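Local coordinates for protein flap endonuclease 1 (Desulfurococcus amylolyticus, PDB 3ORY) that probably cuts 5' flaps from branched DNA by phosphodiester hydrolysis, as flap endonucleases do in DNA replication and repair, at residues D41-L46 and K96-K101; I87-V92 and I308-P313; E166-A171 and S185-S190; Y181-A184 and D189-L192; G244-T249 and G272-I277. One frame throughout, in Å; residues are numbered along the deposited sequence.

Contact 1 (D41-L46 and K96-K101); sequences DGYNAL and KPPELK
The two backbones keep well apart, with the CA atoms of Tyr43 and Pro98 nearest at 7.4 Å, so the first turn of helix 42-52 meets the loop ahead of helix 102-125 through one long side chain. Tyr43 spans the gap. With CG anti to its own carbonyl carbon (chi1 -71°), the ring is carried off the helix, and its hydroxyl donates to Lys96 O, the atoms OH and O lying 2.6 Å apart. This donor comes at a C=O...donor angle of 137° and tilted 27° from the carbonyl plane. Beside the bond, Pro98 CD sits 3.4 Å from Tyr43 OH and Pro98 CB lies 3.8 Å from Tyr43 CE2, the proline crossing the tyrosine at about a right angle. Lys101 brings CG in the plane of the ring to its edge, 4.0 Å from Tyr43 CE2. The lysine chain bends at chi2 and chi3, and its NZ goes elsewhere, into salt bridges with Asp94 and Asp250. At the root of the helix, Asp41 OD2 accepts from Asn44 N at 3.0 Å, an N-cap bond that fixes the turn bearing Tyr43. A phenolic donor thus satisfies a loop carbonyl within a mostly buried contact and joins the first turn of helix 42-52 to the loop, with Asp41 and Asp94 close by, consistent with the acidic, metal-binding site of relatives.

Contact 2 (I87-V92 and I308-P313); sequences IKPVYV and IEWHTP
Trp310 docks its indole against Lys88 and Pro89 of strand 88-93, an inner strand of the mixed sheet at the core of this PIN-like nuclease fold, where it pairs in parallel with strands 37-41 and 160-162; the loop before helix 315-325 thereby closes over the sheet. From CB the side chain sets out with CG anti to the carbonyl carbon (chi1 -66°), which sends the ring toward the strand. CD1 comes within 3.9 Å of Pro89 O, and the next atom, NE1, donates to that same Pro89 O at 2.9 Å. The bond is bent, with an N-H...O angle of 143°, and the acceptor lies 22° out of the indole plane. Going round the six-membered ring, Trp310 CZ2 packs 3.5 Å from Lys88 CB, and Trp310 CH2 is 3.9 Å from the same carbon, while Lys88 CD runs on over one face of the indole. Phe344 of helix 330-347 and Pro159 also touch this ring. With an alanine in place of Trp310, Pro89 O is likely to lose its indole donor, and the aliphatic part of Lys88 its aromatic cover. One strand position further on, Ile308 adds a purely apolar contact, its side chain crossing that of Val90 at about a right angle. There the methyl Ile308 CG2 lies 3.8 Å from Val90 CB and 3.9 Å from Val90 CG2.

Contact 3 (E166-A171 and S185-S190); sequences EGEAQA and SQDYDS
Glu168 carries nearly all of this contact, turning its carboxylate into the loop 185-188 and the start of helix 189-192. The one hydrogen bond between the segments runs from Ser185 OG to Glu168 OE2 at 2.7 Å, meeting the oxygen on its syn side, 19° out of the carboxylate plane. The same hydroxyl accepts from Asp187 N at 3.2 Å, which makes an ST turn and lets Ser185 position the loop while gripping the glutamate. A second kind of approach is between like charges: Asp187 OD1 stands 2.9 Å from Glu168 OE2, the two side chains coming from opposite directions, their carboxylate planes 62° apart. Such crowding of acceptors is consistent with the acidic site where metal ions bind in relatives. Van der Waals packing completes the contact. Glu168 CB and Asp189 CB touch at 3.6 Å, and the bend at chi2 (-77°) brings Glu168 OE1 to 3.5 Å from Ser190 CB, where this buried oxygen finds no polar partner in the model. Replacement of Glu168 by an alanine would probably deprive Ser185 OG of its acceptor and open a gap beside Ser190 CB. Around this centre, Asn44 of helix 42-52 lies against Ser185 and Asp187, Asp41 adds another carboxylate near Glu168, and Val13 N binds Asp189 OD1, so helix 167-176 and helix 189-192 meet beside the end of strand 182-184.

Contact 4 (Y181-A184 and D189-L192); sequences YASA and DSLL
Ser183 and Ser190 face each other hydroxyl to hydroxyl, OG to OG at 2.7 Å, and this pair is the whole of the direct contact between strand 182-184 and helix 189-192. The geometry allows either hydroxyl to be the donor. Their carbons follow closely: Ser190 CB is 3.4 Å from Ser183 OG, and the two CB atoms lie 3.9 Å apart. In Ser183 the oxygen stands between the backbone N and the carbonyl carbon (chi1 47°), a rotation that places it over the gap toward the helix, where the CA atoms of Ser183 and Ser190 are 6.9 Å apart. The same oxygen is also hydrogen-bonded to Ser195 OG and to Lys197 O, so several partners fix its rotation. Both come from the far side of the short crossover, in the loop after the helix and at the start of strand 197-200. In the next shell, backbone bonds of Ser183 with Lys197 and Val199 hold the strand to that neighbour, and Ala182 and Ala184 pair with Val39 on the other side. Ser190 packs against Leu198, and Ala171 of helix 167-176 touches Ser183. Together strand, helix and following strand make a compact beta-alpha-beta unit, its helix a single short turn. Because a hydroxyl has one hydrogen to give and Lys197 O can only accept, the directions of the bonds round Ser183 are probably coupled, and a small buried polar network joins strand, helix and following strand.

Contact 5 (G244-T249 and G272-I277); sequences GILLGT and GGIEKI. With PO4 (phosphate ion), chain D.
Helices 237-247 and 261-271 with the glycine-rich loop between them are consistent with the helix-two-turn-helix element of flap endonucleases, and this contact packs the end of the first helix against the turn that follows the second. Ile274 inserts its CD1 between two residues of the helix, 3.8 Å from Ile245 CG2 and 4.0 Å from Leu246 CD2. Its chain slides past that of Leu246 in the opposite direction, whereas Ile277 meets Leu246 tip to tip, CD1 to CD1 at 4.1 Å. Ile274 and Ile277 are the ends of a type I beta turn, closed by Ile277 N bonding to Ile274 O, so the turn itself presents both side chains to the helix. Beside it sits a phosphate ion, probably from the crystallisation liquor. Phosphate O4 accepts from Ile274 N at 2.9 Å and, almost straight at 177°, from Glu275 N at 2.9 Å; Lys294 NZ binds the ion as well. Gly273 has backbone angles that would jam any CB against the preceding carbonyl O, and a CB would also meet phosphate O4. The turn is thus apolar toward the helix and anion-binding on its backbone amides, a combination consistent with a place where a DNA phosphate could rest.

Overall arrangement
From the N terminus, the chain opens contact 1 at 41-46, then contact 2 at 87-92, and closes contact 1 at 96-101; these two cross, touching where Gly42 N lies 2.8 Å from Val92 O. Contact 2 stays open until 308-313, and contacts 3, 4 and 5 fall within its loop. Contact 3 opens at 166-171, contact 4 at 181-184, and both close at the start of helix 189-192, sharing Asp189 and Ser190. Contact 5 closes a short loop between the end of helix 237-247 and the turn after helix 261-271, about 37 Å from contact 2 between centres. Contacts 1 to 4 gather round the central sheet, while Leu192 packing on Gly244 links contact 4 to contact 5.

Contact 1 (D41-L46 and K96-K101)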
# COMPACT_ATOMS: atom_id res chain seq x y z
N ASP A 41 5.59 -1.99 2.01
CA ASP A 41 4.94 -3.17 1.47
C ASP A 41 4.92 -3.07 -0.04
O ASP A 41 4.46 -2.06 -0.60
CB ASP A 41 3.54 -3.36 2.03
CG ASP A 41 2.92 -4.64 1.56
OD1 ASP A 41 3.19 -5.70 2.16
OD2 ASP A 41 2.16 -4.59 0.56
N GLY A 42 5.46 -4.10 -0.68
CA GLY A 42 5.68 -4.11 -2.13
C GLY A 42 4.40 -4.10 -2.94
O GLY A 42 4.21 -3.22 -3.77
N TYR A 43 3.51 -5.05 -2.70
CA TYR A 43 2.26 -5.15 -3.49
C TYR A 43 1.42 -3.90 -3.33
O TYR A 43 0.87 -3.40 -4.31
CB TYR A 43 1.45 -6.42 -3.13
CG TYR A 43 2.05 -7.73 -3.60
CD1 TYR A 43 3.34 -7.80 -4.12
CD2 TYR A 43 1.33 -8.93 -3.50
CE1 TYR A 43 3.90 -9.02 -4.53
CE2 TYR A 43 1.87 -10.15 -3.92
CZ TYR A 43 3.15 -10.18 -4.43
OH TYR A 43 3.71 -11.37 -4.83
N ASN A 44 1.31 -3.39 -2.10
CA ASN A 44 0.47 -2.21 -1.88
C ASN A 44 1.01 -1.01 -2.65
O ASN A 44 0.23 -0.28 -3.27
CB ASN A 44 0.34 -1.86 -0.39
CG ASN A 44 -0.87 -1.01 -0.12
OD1 ASN A 44 -1.96 -1.54 0.17
ND2 ASN A 44 -0.71 0.30 -0.22
N ALA A 45 2.32 -0.81 -2.60
CA ALA A 45 2.94 0.28 -3.36
C ALA A 45 2.69 0.12 -4.85
O ALA A 45 2.35 1.09 -5.52
CB ALA A 45 4.46 0.37 -3.07
N LEU A 46 2.85 -1.08 -5.39
CA LEU A 46 2.66 -1.29 -6.82
C LEU A 46 1.22 -1.02 -7.23
O LEU A 46 0.97 -0.45 -8.29
CB LEU A 46 3.11 -2.71 -7.26
CG LEU A 46 4.60 -3.00 -7.06
CD1 LEU A 46 4.97 -4.43 -7.48
CD2 LEU A 46 5.47 -2.00 -7.80
N LYS A 96 3.37 -15.05 -1.63
CA LYS A 96 2.46 -15.56 -2.66
C LYS A 96 2.39 -14.60 -3.84
O LYS A 96 2.50 -13.38 -3.66
CB LYS A 96 1.05 -15.79 -2.09
CG LYS A 96 0.96 -16.95 -1.06
CD LYS A 96 1.53 -18.24 -1.65
CE LYS A 96 1.75 -19.30 -0.58
NZ LYS A 96 0.45 -19.66 0.08
N PRO A 97 2.18 -15.13 -5.07
CA PRO A 97 1.98 -14.23 -6.20
C PRO A 97 0.70 -13.40 -6.04
O PRO A 97 -0.23 -13.85 -5.36
CB PRO A 97 1.91 -15.17 -7.43
CG PRO A 97 1.81 -16.54 -6.91
CD PRO A 97 2.21 -16.55 -5.46
N PRO A 98 0.65 -12.20 -6.64
CA PRO A 98 -0.48 -11.31 -6.43
C PRO A 98 -1.79 -11.90 -6.95
O PRO A 98 -2.87 -11.57 -6.43
CB PRO A 98 -0.09 -10.04 -7.20
CG PRO A 98 0.88 -10.54 -8.25
CD PRO A 98 1.64 -11.62 -7.56
N GLU A 99 -1.70 -12.80 -7.95
CA GLU A 99 -2.89 -13.51 -8.45
C GLU A 99 -3.55 -14.39 -7.40
O GLU A 99 -4.69 -14.80 -7.58
CB GLU A 99 -2.56 -14.37 -9.68
CG GLU A 99 -2.05 -13.57 -10.89
CD GLU A 99 -0.54 -13.41 -10.89
OE1 GLU A 99 0.09 -13.55 -9.82
OE2 GLU A 99 0.03 -13.16 -11.98
N LEU A 100 -2.84 -14.67 -6.31
CA LEU A 100 -3.36 -15.58 -5.30
C LEU A 100 -3.56 -14.90 -3.96
O LEU A 100 -3.64 -15.56 -2.93
CB LEU A 100 -2.45 -16.81 -5.17
CG LEU A 100 -2.22 -17.60 -6.47
CD1 LEU A 100 -1.23 -18.75 -6.21
CD2 LEU A 100 -3.54 -18.12 -7.05
N LYS A 101 -3.65 -13.57 -3.98
CA LYS A 101 -3.91 -12.77 -2.78
C LYS A 101 -5.40 -12.51 -2.70
O LYS A 101 -5.92 -11.62 -3.40
CB LYS A 101 -3.14 -11.45 -2.85
CG LYS A 101 -1.61 -11.61 -2.71
CD LYS A 101 -1.27 -12.02 -1.28
CE LYS A 101 -1.40 -10.85 -0.32
NZ LYS A 101 -1.22 -11.36 1.08

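Contact 2 (I87-V92 and I308-P313)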
# COMPACT_ATOMS: atom_id res chain seq x y z
N ILE A 87 15.31 9.37 3.26
CA ILE A 87 14.73 8.12 3.76
C ILE A 87 15.50 6.92 3.18
O ILE A 87 15.90 6.94 2.02
CB ILE A 87 13.21 8.02 3.46
CG1 ILE A 87 12.44 9.08 4.26
CG2 ILE A 87 12.67 6.64 3.78
CD1 ILE A 87 11.08 9.43 3.66
N LYS A 88 15.72 5.91 4.01
CA LYS A 88 16.37 4.68 3.55
C LYS A 88 15.29 3.62 3.32
O LYS A 88 14.86 2.95 4.27
CB LYS A 88 17.43 4.23 4.56
CG LYS A 88 18.53 5.27 4.78
CD LYS A 88 19.61 4.78 5.71
CE LYS A 88 20.77 5.77 5.74
NZ LYS A 88 21.65 5.55 6.91
N PRO A 89 14.84 3.47 2.06
CA PRO A 89 13.73 2.55 1.84
C PRO A 89 14.16 1.11 1.62
O PRO A 89 15.22 0.83 1.05
CB PRO A 89 13.07 3.12 0.58
CG PRO A 89 14.22 3.72 -0.21
CD PRO A 89 15.32 4.07 0.80
N VAL A 90 13.31 0.19 2.08
CA VAL A 90 13.44 -1.22 1.78
C VAL A 90 12.03 -1.74 1.50
O VAL A 90 11.08 -1.42 2.23
CB VAL A 90 14.14 -2.02 2.93
CG1 VAL A 90 13.51 -1.72 4.30
CG2 VAL A 90 14.15 -3.54 2.64
N TYR A 91 11.88 -2.49 0.42
CA TYR A 91 10.58 -3.05 0.07
C TYR A 91 10.47 -4.46 0.60
O TYR A 91 11.47 -5.12 0.83
CB TYR A 91 10.37 -3.01 -1.46
CG TYR A 91 10.08 -1.61 -1.96
CD1 TYR A 91 8.77 -1.17 -2.15
CD2 TYR A 91 11.12 -0.72 -2.24
CE1 TYR A 91 8.51 0.13 -2.62
CE2 TYR A 91 10.87 0.56 -2.70
CZ TYR A 91 9.56 0.98 -2.88
OH TYR A 91 9.34 2.25 -3.33
N VAL A 92 9.24 -4.92 0.83
CA VAL A 92 9.01 -6.29 1.23
C VAL A 92 7.95 -6.90 0.33
O VAL A 92 6.87 -6.32 0.14
CB VAL A 92 8.65 -6.43 2.74
CG1 VAL A 92 7.45 -5.54 3.12
CG2 VAL A 92 8.41 -7.91 3.12
N ILE A 308 19.16 -6.26 5.39
CA ILE A 308 18.86 -5.05 4.63
C ILE A 308 20.11 -4.22 4.34
O ILE A 308 20.68 -3.59 5.24
CB ILE A 308 17.81 -4.20 5.37
CG1 ILE A 308 16.54 -5.03 5.65
CG2 ILE A 308 17.48 -2.94 4.58
CD1 ILE A 308 15.66 -4.45 6.75
N GLU A 309 20.54 -4.25 3.08
CA GLU A 309 21.72 -3.51 2.63
C GLU A 309 21.41 -2.74 1.35
O GLU A 309 20.68 -3.23 0.49
CB GLU A 309 22.90 -4.45 2.39
CG GLU A 309 23.45 -5.13 3.64
CD GLU A 309 24.59 -6.09 3.34
OE1 GLU A 309 24.72 -6.54 2.17
OE2 GLU A 309 25.37 -6.41 4.27
N TRP A 310 21.99 -1.55 1.23
CA TRP A 310 21.87 -0.73 0.04
C TRP A 310 23.15 -0.84 -0.79
O TRP A 310 24.26 -0.78 -0.25
CB TRP A 310 21.58 0.72 0.42
CG TRP A 310 20.23 0.90 1.07
CD1 TRP A 310 19.07 1.27 0.46
CD2 TRP A 310 19.90 0.69 2.45
NE1 TRP A 310 18.04 1.32 1.36
CE2 TRP A 310 18.52 0.96 2.60
CE3 TRP A 310 20.63 0.33 3.59
CZ2 TRP A 310 17.85 0.86 3.82
CZ3 TRP A 310 19.97 0.23 4.81
CH2 TRP A 310 18.60 0.49 4.92
N HIS A 311 23.00 -1.02 -2.11
CA HIS A 311 24.14 -1.17 -3.02
C HIS A 311 24.19 -0.04 -4.04
O HIS A 311 23.18 0.61 -4.30
CB HIS A 311 24.09 -2.51 -3.76
CG HIS A 311 24.05 -3.69 -2.85
ND1 HIS A 311 25.06 -3.96 -1.94
CD2 HIS A 311 23.14 -4.68 -2.71
CE1 HIS A 311 24.76 -5.06 -1.27
NE2 HIS A 311 23.60 -5.52 -1.72
N THR A 312 25.38 0.17 -4.60
CA THR A 312 25.59 1.19 -5.61
C THR A 312 24.59 1.02 -6.76
O THR A 312 24.48 -0.05 -7.33
CB THR A 312 27.04 1.13 -6.15
OG1 THR A 312 27.95 1.20 -5.05
CG2 THR A 312 27.33 2.28 -7.13
N PRO A 313 23.84 2.09 -7.08
CA PRO A 313 22.95 2.00 -8.24
C PRO A 313 23.70 1.63 -9.52
O PRO A 313 24.88 1.98 -9.68
CB PRO A 313 22.36 3.40 -8.35
CG PRO A 313 22.44 3.94 -6.94
CD PRO A 313 23.70 3.38 -6.38

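Contact 3 (E166-A171 and S185-S190)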
# COMPACT_ATOMS: atom_id res chain seq x y z
N GLU A 166 2.50 -13.21 4.28
CA GLU A 166 2.02 -11.83 4.08
C GLU A 166 3.14 -10.79 4.13
O GLU A 166 3.92 -10.76 5.10
CB GLU A 166 0.94 -11.44 5.10
CG GLU A 166 -0.37 -12.23 5.00
CD GLU A 166 -0.35 -13.51 5.83
OE1 GLU A 166 0.73 -13.89 6.34
OE2 GLU A 166 -1.42 -14.12 6.00
N GLY A 167 3.23 -9.96 3.09
CA GLY A 167 4.18 -8.86 3.02
C GLY A 167 4.00 -7.91 4.19
O GLY A 167 4.98 -7.47 4.81
N GLU A 168 2.74 -7.60 4.50
CA GLU A 168 2.41 -6.68 5.60
C GLU A 168 2.85 -7.21 6.96
O GLU A 168 3.26 -6.42 7.83
CB GLU A 168 0.90 -6.37 5.63
CG GLU A 168 0.37 -5.68 4.35
CD GLU A 168 0.71 -4.17 4.29
OE1 GLU A 168 1.29 -3.62 5.25
OE2 GLU A 168 0.40 -3.54 3.25
N ALA A 169 2.76 -8.52 7.15
CA ALA A 169 3.22 -9.19 8.39
C ALA A 169 4.74 -9.13 8.56
O ALA A 169 5.24 -8.89 9.65
CB ALA A 169 2.76 -10.66 8.40
N GLN A 170 5.46 -9.40 7.47
CA GLN A 170 6.92 -9.30 7.47
C GLN A 170 7.37 -7.86 7.70
O GLN A 170 8.34 -7.64 8.43
CB GLN A 170 7.52 -9.84 6.16
CG GLN A 170 9.06 -9.88 6.15
CD GLN A 170 9.64 -10.84 7.18
OE1 GLN A 170 9.07 -11.91 7.43
NE2 GLN A 170 10.78 -10.47 7.76
N ALA A 171 6.68 -6.90 7.08
CA ALA A 171 6.96 -5.48 7.33
C ALA A 171 6.84 -5.16 8.82
O ALA A 171 7.76 -4.59 9.41
CB ALA A 171 6.01 -4.58 6.50
N SER A 185 2.40 1.66 3.96
CA SER A 185 1.34 1.08 3.14
C SER A 185 0.13 1.99 3.23
O SER A 185 0.05 2.81 4.14
CB SER A 185 0.96 -0.30 3.69
OG SER A 185 -0.05 -0.91 2.89
N GLN A 186 -0.82 1.85 2.31
CA GLN A 186 -2.11 2.52 2.43
C GLN A 186 -3.08 1.75 3.32
O GLN A 186 -3.96 2.34 3.95
CB GLN A 186 -2.76 2.79 1.06
CG GLN A 186 -2.03 3.84 0.22
CD GLN A 186 -1.70 5.10 1.01
OE1 GLN A 186 -0.55 5.34 1.35
NE2 GLN A 186 -2.72 5.88 1.33
N ASP A 187 -2.91 0.43 3.42
CA ASP A 187 -3.77 -0.29 4.33
C ASP A 187 -3.14 -0.40 5.72
O ASP A 187 -1.99 0.00 5.95
CB ASP A 187 -4.25 -1.64 3.77
CG ASP A 187 -3.11 -2.58 3.47
OD1 ASP A 187 -2.14 -2.62 4.25
OD2 ASP A 187 -3.21 -3.30 2.45
N TYR A 188 -3.92 -0.94 6.65
CA TYR A 188 -3.58 -0.93 8.05
C TYR A 188 -3.15 -2.31 8.53
O TYR A 188 -2.97 -2.53 9.74
CB TYR A 188 -4.80 -0.42 8.84
CG TYR A 188 -5.09 1.04 8.57
CD1 TYR A 188 -4.75 2.04 9.49
CD2 TYR A 188 -5.70 1.44 7.37
CE1 TYR A 188 -5.01 3.39 9.22
CE2 TYR A 188 -5.97 2.76 7.10
CZ TYR A 188 -5.63 3.74 8.02
OH TYR A 188 -5.91 5.05 7.71
N ASP A 189 -2.99 -3.23 7.58
CA ASP A 189 -2.69 -4.64 7.89
C ASP A 189 -1.48 -4.81 8.78
O ASP A 189 -1.49 -5.66 9.66
CB ASP A 189 -2.45 -5.44 6.59
CG ASP A 189 -3.63 -5.41 5.62
OD1 ASP A 189 -4.45 -4.46 5.65
OD2 ASP A 189 -3.73 -6.35 4.80
N SER A 190 -0.44 -4.01 8.54
CA SER A 190 0.79 -4.12 9.32
C SER A 190 0.59 -3.83 10.82
O SER A 190 1.28 -4.43 11.65
CB SER A 190 1.94 -3.28 8.70
OG SER A 190 1.74 -1.89 8.86

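Contact 4 (Y181-A184 and D189-L192)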
# COMPACT_ATOMS: atom_id res chain seq x y z
N TYR A 181 12.23 1.76 11.07
CA TYR A 181 11.53 2.71 11.91
C TYR A 181 10.01 2.50 11.85
O TYR A 181 9.33 2.59 12.87
CB TYR A 181 11.89 4.14 11.49
CG TYR A 181 11.06 5.20 12.16
CD1 TYR A 181 11.28 5.55 13.50
CD2 TYR A 181 10.05 5.85 11.46
CE1 TYR A 181 10.50 6.54 14.12
CE2 TYR A 181 9.27 6.83 12.06
CZ TYR A 181 9.50 7.17 13.38
OH TYR A 181 8.71 8.14 13.94
N ALA A 182 9.50 2.21 10.66
CA ALA A 182 8.06 2.07 10.46
C ALA A 182 7.80 1.27 9.20
O ALA A 182 8.66 1.17 8.34
CB ALA A 182 7.41 3.45 10.35
N SER A 183 6.61 0.67 9.12
CA SER A 183 6.13 0.03 7.91
C SER A 183 5.38 1.10 7.12
O SER A 183 4.97 2.12 7.68
CB SER A 183 5.22 -1.18 8.23
OG SER A 183 4.25 -0.85 9.21
N ALA A 184 5.25 0.89 5.82
CA ALA A 184 4.57 1.87 4.97
C ALA A 184 3.64 1.18 3.99
O ALA A 184 4.05 0.24 3.27
CB ALA A 184 5.59 2.76 4.23
N ASP A 189 -2.99 -3.23 7.58
CA ASP A 189 -2.69 -4.64 7.89
C ASP A 189 -1.48 -4.81 8.78
O ASP A 189 -1.49 -5.66 9.66
CB ASP A 189 -2.45 -5.44 6.59
CG ASP A 189 -3.63 -5.41 5.62
OD1 ASP A 189 -4.45 -4.46 5.65
OD2 ASP A 189 -3.73 -6.35 4.80
N SER A 190 -0.44 -4.01 8.54
CA SER A 190 0.79 -4.12 9.32
C SER A 190 0.59 -3.83 10.82
O SER A 190 1.28 -4.43 11.65
CB SER A 190 1.94 -3.28 8.70
OG SER A 190 1.74 -1.89 8.86
N LEU A 191 -0.35 -2.94 11.16
CA LEU A 191 -0.73 -2.68 12.55
C LEU A 191 -1.38 -3.90 13.18
O LEU A 191 -1.08 -4.25 14.32
CB LEU A 191 -1.67 -1.48 12.65
CG LEU A 191 -1.04 -0.13 12.27
CD1 LEU A 191 -2.09 0.97 12.21
CD2 LEU A 191 0.08 0.25 13.25
N LEU A 192 -2.27 -4.55 12.43
CA LEU A 192 -2.93 -5.77 12.90
C LEU A 192 -1.91 -6.87 13.18
O LEU A 192 -2.07 -7.63 14.13
CB LEU A 192 -3.98 -6.26 11.89
CG LEU A 192 -5.42 -5.71 11.85
CD1 LEU A 192 -5.52 -4.24 12.09
CD2 LEU A 192 -6.00 -6.04 10.47

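Contact 5 (G244-T249 and G272-I277)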
# COMPACT_ATOMS: atom_id res chain seq x y z
N GLY A 244 -10.51 -6.12 11.99
CA GLY A 244 -10.04 -6.50 10.65
C GLY A 244 -10.75 -7.71 10.09
O GLY A 244 -11.08 -7.75 8.88
N ILE A 245 -10.98 -8.71 10.94
CA ILE A 245 -11.66 -9.95 10.55
C ILE A 245 -13.11 -9.66 10.13
O ILE A 245 -13.62 -10.25 9.16
CB ILE A 245 -11.58 -11.01 11.68
CG1 ILE A 245 -10.13 -11.50 11.84
CG2 ILE A 245 -12.52 -12.19 11.39
CD1 ILE A 245 -9.85 -12.34 13.10
N LEU A 246 -13.77 -8.75 10.84
CA LEU A 246 -15.14 -8.36 10.49
C LEU A 246 -15.18 -7.67 9.13
O LEU A 246 -16.14 -7.83 8.37
CB LEU A 246 -15.76 -7.47 11.56
CG LEU A 246 -16.07 -8.16 12.89
CD1 LEU A 246 -16.73 -7.18 13.85
CD2 LEU A 246 -16.97 -9.36 12.66
N LEU A 247 -14.13 -6.92 8.84
CA LEU A 247 -14.02 -6.22 7.57
C LEU A 247 -13.59 -7.15 6.42
O LEU A 247 -14.02 -6.97 5.27
CB LEU A 247 -13.08 -5.02 7.70
CG LEU A 247 -13.51 -3.95 8.71
CD1 LEU A 247 -12.48 -2.81 8.71
CD2 LEU A 247 -14.90 -3.42 8.40
N GLY A 248 -12.77 -8.15 6.74
CA GLY A 248 -12.36 -9.15 5.76
C GLY A 248 -10.86 -9.23 5.55
O GLY A 248 -10.21 -8.22 5.26
N THR A 249 -10.31 -10.44 5.67
CA THR A 249 -8.87 -10.70 5.50
C THR A 249 -8.66 -11.68 4.35
O THR A 249 -9.63 -12.14 3.75
CB THR A 249 -8.26 -11.30 6.78
OG1 THR A 249 -8.78 -12.62 6.97
CG2 THR A 249 -8.61 -10.45 8.02
N GLY A 272 -16.97 -7.48 23.43
CA GLY A 272 -15.64 -7.92 23.86
C GLY A 272 -15.00 -8.91 22.91
O GLY A 272 -14.27 -9.80 23.34
N GLY A 273 -15.24 -8.74 21.62
CA GLY A 273 -14.70 -9.66 20.62
C GLY A 273 -15.75 -10.03 19.60
O GLY A 273 -16.76 -9.34 19.47
N ILE A 274 -15.53 -11.13 18.90
CA ILE A 274 -16.46 -11.56 17.86
C ILE A 274 -17.41 -12.65 18.33
O ILE A 274 -18.59 -12.64 17.97
CB ILE A 274 -15.70 -12.03 16.58
CG1 ILE A 274 -15.06 -10.83 15.87
CG2 ILE A 274 -16.65 -12.74 15.62
CD1 ILE A 274 -14.12 -11.22 14.71
N GLU A 275 -16.91 -13.60 19.13
CA GLU A 275 -17.67 -14.82 19.43
C GLU A 275 -18.98 -14.60 20.19
O GLU A 275 -19.91 -15.41 20.08
CB GLU A 275 -16.79 -15.87 20.15
CG GLU A 275 -15.77 -16.59 19.24
CD GLU A 275 -16.37 -17.25 17.98
OE1 GLU A 275 -15.65 -18.03 17.31
OE2 GLU A 275 -17.55 -17.01 17.64
N LYS A 276 -19.06 -13.49 20.92
CA LYS A 276 -20.25 -13.13 21.69
C LYS A 276 -21.24 -12.21 20.94
O LYS A 276 -22.37 -12.03 21.39
CB LYS A 276 -19.85 -12.46 23.01
CG LYS A 276 -19.24 -13.42 24.01
CD LYS A 276 -18.77 -12.68 25.23
CE LYS A 276 -18.68 -13.61 26.42
NZ LYS A 276 -18.52 -12.83 27.67
N ILE A 277 -20.80 -11.62 19.82
CA ILE A 277 -21.69 -10.81 18.97
C ILE A 277 -22.90 -11.68 18.63
O ILE A 277 -22.73 -12.82 18.20
CB ILE A 277 -20.98 -10.29 17.68
CG1 ILE A 277 -19.81 -9.37 18.03
CG2 ILE A 277 -21.96 -9.55 16.74
CD1 ILE A 277 -18.99 -8.90 16.82
P PO4 D . -12.95 -13.79 19.60
O1 PO4 D . -13.33 -14.28 18.22
O2 PO4 D . -12.36 -14.92 20.39
O3 PO4 D . -11.94 -12.69 19.50
O4 PO4 D . -14.22 -13.28 20.24